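Local coordinates for protein mannitol dehydrogenase (Pseudomonas fluorescens, PDB 1LJ8) that binds NAD and probably catalyses the NAD-dependent oxidation of mannitol to fructose, as a member of the long-chain mannitol dehydrogenase family, at residues A[367-370]-A[371-375]; A[317-320]-A[321-325]. One frame throughout, in Å; residues are numbered along the deposited sequence.

Contact 1 (A[367-370]-A[371-375]); sequences IADQ and LERVC. With NAD (nicotinamide-adenine-dinucleotide), chain B.
Asp-369 and Arg-373 are joined by a bidentate, side-on salt bridge. Arg-373 NE gives its hydrogen to Asp-369 OD1 at 2.8 Å, and Arg-373 NH2 gives one to Asp-369 OD2, also at 2.8 Å. Each oxygen uses its syn lone pair, and the two planes lie only 11° apart, so the pairing is nearly flat and rotation of the guanidinium is fixed. The arginine chain runs out extended and then bends at chi3 (75°), which turns the NE edge back toward the aspartate. Arg-373 NH1, which is not engaged by Asp-369, comes within 3.2 Å of the carboxamide nitrogen N7N of NAD, and O7N of the same carboxamide lies over one face of the guanidinium. Arg-373 thus belongs to the cofactor pocket, and Asp-369 behaves as a second-shell residue, its two bonds holding the guanidinium in place beside the carboxamide. The pair spans the start of a helix: Gln-370 is the N-cap residue of helix 371-375, and its carbonyl O accepts from Val-374 N at 3.0 Å and, weakly, from Arg-373 N. The Gln-370 side chain bends at chi2 (94°), bringing OE1 to 3.8 Å from Arg-373 CB, while its NE2 is bonded to the carbonyl of Met-235. Val-374 CG2 lies 3.8 Å from Asp-369 OD2, and Leu-371 and Val-374 both rest on Thr-307 of helix 289-313.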
loop_
_atom_site.group_PDB
_atom_site.type_symbol
_atom_site.label_atom_id
_atom_site.label_comp_id
_atom_site.label_asym_id
_atom_site.label_seq_id
_atom_site.Cartn_x
_atom_site.Cartn_y
_atom_site.Cartn_z
ATOM N N ILE A 367 -15.008 0.287 11.112
ATOM C CA ILE A 367 -14.313 0.211 9.812
ATOM C C ILE A 367 -14.321 -1.166 9.167
ATOM O O ILE A 367 -14.334 -1.295 7.935
ATOM C CB ILE A 367 -12.856 0.773 9.965
ATOM C CG1 ILE A 367 -12.173 1.074 8.602
ATOM C CG2 ILE A 367 -12.034 -0.226 10.766
ATOM C CD1 ILE A 367 -12.941 2.037 7.696
ATOM N N ALA A 368 -14.287 -2.216 9.966
ATOM C CA ALA A 368 -14.325 -3.563 9.426
ATOM C C ALA A 368 -13.273 -3.828 8.321
ATOM O O ALA A 368 -13.572 -4.235 7.190
ATOM C CB ALA A 368 -15.766 -3.886 8.920
ATOM N N ASP A 369 -12.016 -3.627 8.689
ATOM C CA ASP A 369 -10.910 -3.861 7.770
ATOM C C ASP A 369 -10.613 -5.354 7.723
ATOM O O ASP A 369 -10.462 -6.027 8.749
ATOM C CB ASP A 369 -9.692 -3.050 8.237
ATOM C CG ASP A 369 -8.554 -3.096 7.224
ATOM O OD1 ASP A 369 -8.865 -3.441 6.075
ATOM O OD2 ASP A 369 -7.392 -2.792 7.591
ATOM N N GLN A 370 -10.539 -5.884 6.526
ATOM C CA GLN A 370 -10.408 -7.320 6.339
ATOM C C GLN A 370 -9.051 -7.961 6.509
ATOM O O GLN A 370 -8.093 -7.509 5.904
ATOM C CB GLN A 370 -10.905 -7.697 4.937
ATOM C CG GLN A 370 -12.267 -7.098 4.595
ATOM C CD GLN A 370 -12.150 -5.770 3.829
ATOM O OE1 GLN A 370 -11.062 -5.222 3.645
ATOM N NE2 GLN A 370 -13.308 -5.259 3.372
ATOM N N LEU A 371 -8.965 -9.023 7.318
ATOM C CA LEU A 371 -7.710 -9.711 7.422
ATOM C C LEU A 371 -7.322 -10.266 6.043
ATOM O O LEU A 371 -6.131 -10.376 5.739
ATOM C CB LEU A 371 -7.742 -10.853 8.487
ATOM C CG LEU A 371 -7.911 -10.351 9.935
ATOM C CD1 LEU A 371 -7.701 -11.565 10.877
ATOM C CD2 LEU A 371 -6.902 -9.188 10.254
ATOM N N GLU A 372 -8.285 -10.575 5.173
ATOM C CA GLU A 372 -7.888 -11.051 3.848
ATOM C C GLU A 372 -7.079 -9.971 3.087
ATOM O O GLU A 372 -6.163 -10.295 2.325
ATOM C CB GLU A 372 -9.100 -11.431 3.015
ATOM C CG GLU A 372 -8.651 -12.113 1.724
ATOM C CD GLU A 372 -9.757 -12.880 1.003
ATOM O OE1 GLU A 372 -10.613 -13.509 1.667
ATOM O OE2 GLU A 372 -9.741 -12.872 -0.242
ATOM N N ARG A 373 -7.438 -8.702 3.318
ATOM C CA ARG A 373 -6.710 -7.596 2.699
ATOM C C ARG A 373 -5.338 -7.501 3.352
ATOM O O ARG A 373 -4.322 -7.447 2.681
ATOM C CB ARG A 373 -7.441 -6.254 2.928
ATOM C CG ARG A 373 -6.761 -5.069 2.244
ATOM C CD ARG A 373 -7.392 -3.723 2.666
ATOM N NE ARG A 373 -6.959 -3.378 4.014
ATOM C CZ ARG A 373 -5.749 -2.894 4.291
ATOM N NH1 ARG A 373 -4.833 -2.698 3.323
ATOM N NH2 ARG A 373 -5.456 -2.579 5.549
ATOM N N VAL A 374 -5.323 -7.441 4.676
ATOM C CA VAL A 374 -4.037 -7.317 5.381
ATOM C C VAL A 374 -3.082 -8.497 5.108
ATOM O O VAL A 374 -1.838 -8.329 5.026
ATOM C CB VAL A 374 -4.282 -7.122 6.913
ATOM C CG1 VAL A 374 -2.891 -6.911 7.641
ATOM C CG2 VAL A 374 -5.136 -5.829 7.131
ATOM N N CYS A 375 -3.645 -9.696 4.905
ATOM C CA CYS A 375 -2.828 -10.885 4.622
ATOM C C CYS A 375 -2.313 -10.877 3.203
ATOM O O CYS A 375 -1.343 -11.530 2.892
ATOM C CB CYS A 375 -3.662 -12.189 4.682
ATOM S SG CYS A 375 -4.269 -12.707 6.253
HETATM P PA NAD B . -6.174 -2.081 -4.233
HETATM O O1A NAD B . -6.116 -3.519 -4.300
HETATM O O2A NAD B . -7.447 -1.325 -4.060
HETATM O O5B NAD B . -5.507 -1.442 -5.534
HETATM C C5B NAD B . -4.154 -1.835 -5.922
HETATM C C4B NAD B . -4.021 -1.093 -7.267
HETATM O O4B NAD B . -2.645 -1.362 -7.764
HETATM C C3B NAD B . -4.907 -1.636 -8.444
HETATM O O3B NAD B . -5.256 -0.492 -9.244
HETATM C C2B NAD B . -3.969 -2.621 -9.158
HETATM O O2B NAD B . -4.340 -2.865 -10.509
HETATM C C1B NAD B . -2.659 -1.860 -9.097
HETATM N N9A NAD B . -1.480 -2.648 -9.271
HETATM C C8A NAD B . -1.078 -3.832 -8.687
HETATM N N7A NAD B . 0.111 -4.216 -9.093
HETATM C C5A NAD B . 0.497 -3.228 -9.986
HETATM C C6A NAD B . 1.687 -3.110 -10.713
HETATM N N6A NAD B . 2.718 -3.954 -10.667
HETATM N N1A NAD B . 1.820 -2.020 -11.562
HETATM C C2A NAD B . 0.811 -1.067 -11.683
HETATM N N3A NAD B . -0.370 -1.151 -10.955
HETATM C C4A NAD B . -0.471 -2.267 -10.119
HETATM O O3 NAD B . -5.154 -1.671 -3.088
HETATM P PN NAD B . -5.083 -0.375 -2.140
HETATM O O1N NAD B . -5.788 -0.662 -0.887
HETATM O O2N NAD B . -5.538 0.770 -2.933
HETATM O O5D NAD B . -3.550 -0.305 -1.777
HETATM C C5D NAD B . -2.643 -0.009 -2.830
HETATM C C4D NAD B . -1.389 0.377 -2.177
HETATM O O4D NAD B . -1.444 1.649 -1.499
HETATM C C3D NAD B . -0.748 -0.618 -1.143
HETATM O O3D NAD B . -0.116 -1.725 -1.775
HETATM C C2D NAD B . 0.144 0.277 -0.305
HETATM O O2D NAD B . 1.444 0.388 -0.868
HETATM C C1D NAD B . -0.613 1.630 -0.305
HETATM N N1N NAD B . -1.421 1.877 0.905
HETATM C C2N NAD B . -2.648 1.254 1.200
HETATM C C3N NAD B . -3.229 1.523 2.412
HETATM C C7N NAD B . -4.554 0.821 2.765
HETATM O O7N NAD B . -4.947 0.920 3.937
HETATM N N7N NAD B . -5.195 0.083 1.883
HETATM C C4N NAD B . -2.581 2.423 3.391
HETATM C C5N NAD B . -1.353 3.055 3.026
HETATM C C6N NAD B . -0.741 2.793 1.768
#

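Contact 2 (A[317-320]-A[321-325]); sequences FVHE and TMNDP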
loop_
_atom_site.group_PDB
_atom_site.type_symbol
_atom_site.label_atom_id
_atom_site.label_comp_id
_atom_site.label_asym_id
_atom_site.label_seq_id
_atom_site.Cartn_x
_atom_site.Cartn_y
_atom_site.Cartn_z
ATOM N N PHE A 317 -11.540 -9.921 10.665
ATOM C CA PHE A 317 -11.357 -8.456 10.665
ATOM C C PHE A 317 -10.306 -8.046 11.652
ATOM O O PHE A 317 -10.099 -8.730 12.668
ATOM C CB PHE A 317 -12.656 -7.733 11.035
ATOM C CG PHE A 317 -13.734 -7.997 10.058
ATOM C CD1 PHE A 317 -14.601 -9.085 10.237
ATOM C CD2 PHE A 317 -13.843 -7.215 8.913
ATOM C CE1 PHE A 317 -15.569 -9.389 9.288
ATOM C CE2 PHE A 317 -14.803 -7.508 7.953
ATOM C CZ PHE A 317 -15.671 -8.595 8.138
ATOM N N VAL A 318 -9.651 -6.928 11.366
ATOM C CA VAL A 318 -8.612 -6.428 12.252
ATOM C C VAL A 318 -9.147 -6.132 13.662
ATOM O O VAL A 318 -8.484 -6.467 14.649
ATOM C CB VAL A 318 -7.957 -5.140 11.662
ATOM C CG1 VAL A 318 -6.938 -4.562 12.636
ATOM C CG2 VAL A 318 -7.255 -5.519 10.325
ATOM N N HIS A 319 -10.341 -5.554 13.772
ATOM C CA HIS A 319 -10.847 -5.242 15.112
ATOM C C HIS A 319 -11.100 -6.474 15.955
ATOM O O HIS A 319 -11.062 -6.379 17.183
ATOM C CB HIS A 319 -12.126 -4.381 15.074
ATOM C CG HIS A 319 -13.308 -5.057 14.447
ATOM N ND1 HIS A 319 -13.553 -5.037 13.087
ATOM C CD2 HIS A 319 -14.359 -5.705 15.008
ATOM C CE1 HIS A 319 -14.704 -5.640 12.837
ATOM N NE2 HIS A 319 -15.215 -6.050 13.987
ATOM N N GLU A 320 -11.344 -7.614 15.311
ATOM C CA GLU A 320 -11.571 -8.875 16.051
ATOM C C GLU A 320 -10.295 -9.286 16.749
ATOM O O GLU A 320 -10.346 -9.757 17.883
ATOM C CB GLU A 320 -11.996 -9.988 15.129
ATOM C CG GLU A 320 -13.406 -9.726 14.628
ATOM C CD GLU A 320 -13.873 -10.718 13.636
ATOM O OE1 GLU A 320 -13.056 -11.394 12.984
ATOM O OE2 GLU A 320 -15.108 -10.809 13.470
ATOM N N THR A 321 -9.151 -9.129 16.078
ATOM C CA THR A 321 -7.896 -9.466 16.746
ATOM C C THR A 321 -7.668 -8.507 17.908
ATOM O O THR A 321 -7.115 -8.897 18.934
ATOM C CB THR A 321 -6.645 -9.386 15.811
ATOM O OG1 THR A 321 -6.359 -8.005 15.463
ATOM C CG2 THR A 321 -6.865 -10.264 14.569
HETATM N N MSE A 322 -8.121 -7.256 17.790
HETATM C CA MSE A 322 -7.920 -6.320 18.871
HETATM C C MSE A 322 -8.865 -6.605 20.035
HETATM O O MSE A 322 -8.640 -6.044 21.128
HETATM C CB MSE A 322 -8.103 -4.869 18.407
HETATM C CG MSE A 322 -7.051 -4.407 17.415
HETATM SE SE MSE A 322 -5.203 -4.358 18.192
HETATM C CE MSE A 322 -4.728 -5.978 17.654
ATOM N N ASN A 323 -9.893 -7.431 19.804
ATOM C CA ASN A 323 -10.812 -7.805 20.901
ATOM C C ASN A 323 -10.286 -9.070 21.607
ATOM O O ASN A 323 -10.917 -9.571 22.542
ATOM C CB ASN A 323 -12.251 -8.028 20.394
ATOM C CG ASN A 323 -12.899 -6.715 19.897
ATOM O OD1 ASN A 323 -12.510 -5.629 20.329
ATOM N ND2 ASN A 323 -13.870 -6.820 18.997
ATOM N N ASP A 324 -9.135 -9.571 21.152
ATOM C CA ASP A 324 -8.488 -10.740 21.775
ATOM C C ASP A 324 -7.283 -10.201 22.563
ATOM O O ASP A 324 -6.263 -9.775 21.983
ATOM C CB ASP A 324 -8.028 -11.735 20.694
ATOM C CG ASP A 324 -7.525 -13.046 21.297
ATOM O OD1 ASP A 324 -6.860 -12.988 22.350
ATOM O OD2 ASP A 324 -7.788 -14.124 20.723
ATOM N N PRO A 325 -7.359 -10.221 23.907
ATOM C CA PRO A 325 -6.223 -9.681 24.642
ATOM C C PRO A 325 -4.873 -10.320 24.397
ATOM O O PRO A 325 -3.862 -9.673 24.627
ATOM C CB PRO A 325 -6.660 -9.787 26.129
ATOM C CG PRO A 325 -8.170 -9.885 26.062
ATOM C CD PRO A 325 -8.420 -10.698 24.819
#
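Thr-321 OG1 reaches back one turn to the carbonyl O of Val-318, a bond of 2.7 Å that lies in the carbonyl plane and uses a lone pair. The torsion that allows it is chi1 at 70°, which sets the hydroxyl between the backbone N and the carbonyl carbon, placing it beside the carbonyl of Val-318, three residues earlier. Met-322 N donates to the same Val-318 O at 3.3 Å, and Thr-321 N adds a weak bond. A valine here has no hydroxyl, and Val-318 O would probably be left to the longer bond from Met-322 N and the weak one from Thr-321 N. At the following step Asn-323 N reaches Glu-320 O at 3.1 Å, but from well above the carbonyl plane, an i to i+3 bond where the short helix 318-322 runs out. Asn-323 lays its amide beside His-319 O, and its ND2 approaches the edge of the His-319 ring at CD2 (4.2 Å) with ring and amide planes 69° apart; ND2 is hydrogen-bonded to Gln-365. Asp-324 then caps the next helix, its OD1 accepting from Leu-326 N and its OD2 bonded to Tyr-315 OH. Met-322 packs on Phe-362 and Leu-306, of helices 351-362 and 289-313. At the front end Phe-317 is the N-cap residue, and its backbone N donates forward to Glu-320 OE1 at 3.1 Å, meeting it from above the carboxylate plane. Glu-320 OE1 collects the amide hydrogens of Arg-316 and Phe-317, an arrangement likely to favour the ionised carboxylate.

In the fold
Both contacts are local and follow one another without nesting or crossing. After helix 289-313, contact 2 forms the one-turn helix 318-322 and turns the chain into helix 325-339. Helix 351-362 and the loop after it come next, and contact 1 then closes that loop onto the start of helix 371-375. Although about forty residues separate them, the two meet in space, their centres 11 Å apart: Asp-369 O probably accepts a hydrogen bond from Val-318 N at 2.9 Å, and Leu-371 CD2 packs on Val-318 CG2. Within the C-terminal domain, helices 318-322 and 371-375 are thereby joined beside helix 289-313, with contact 1 facing the NAD.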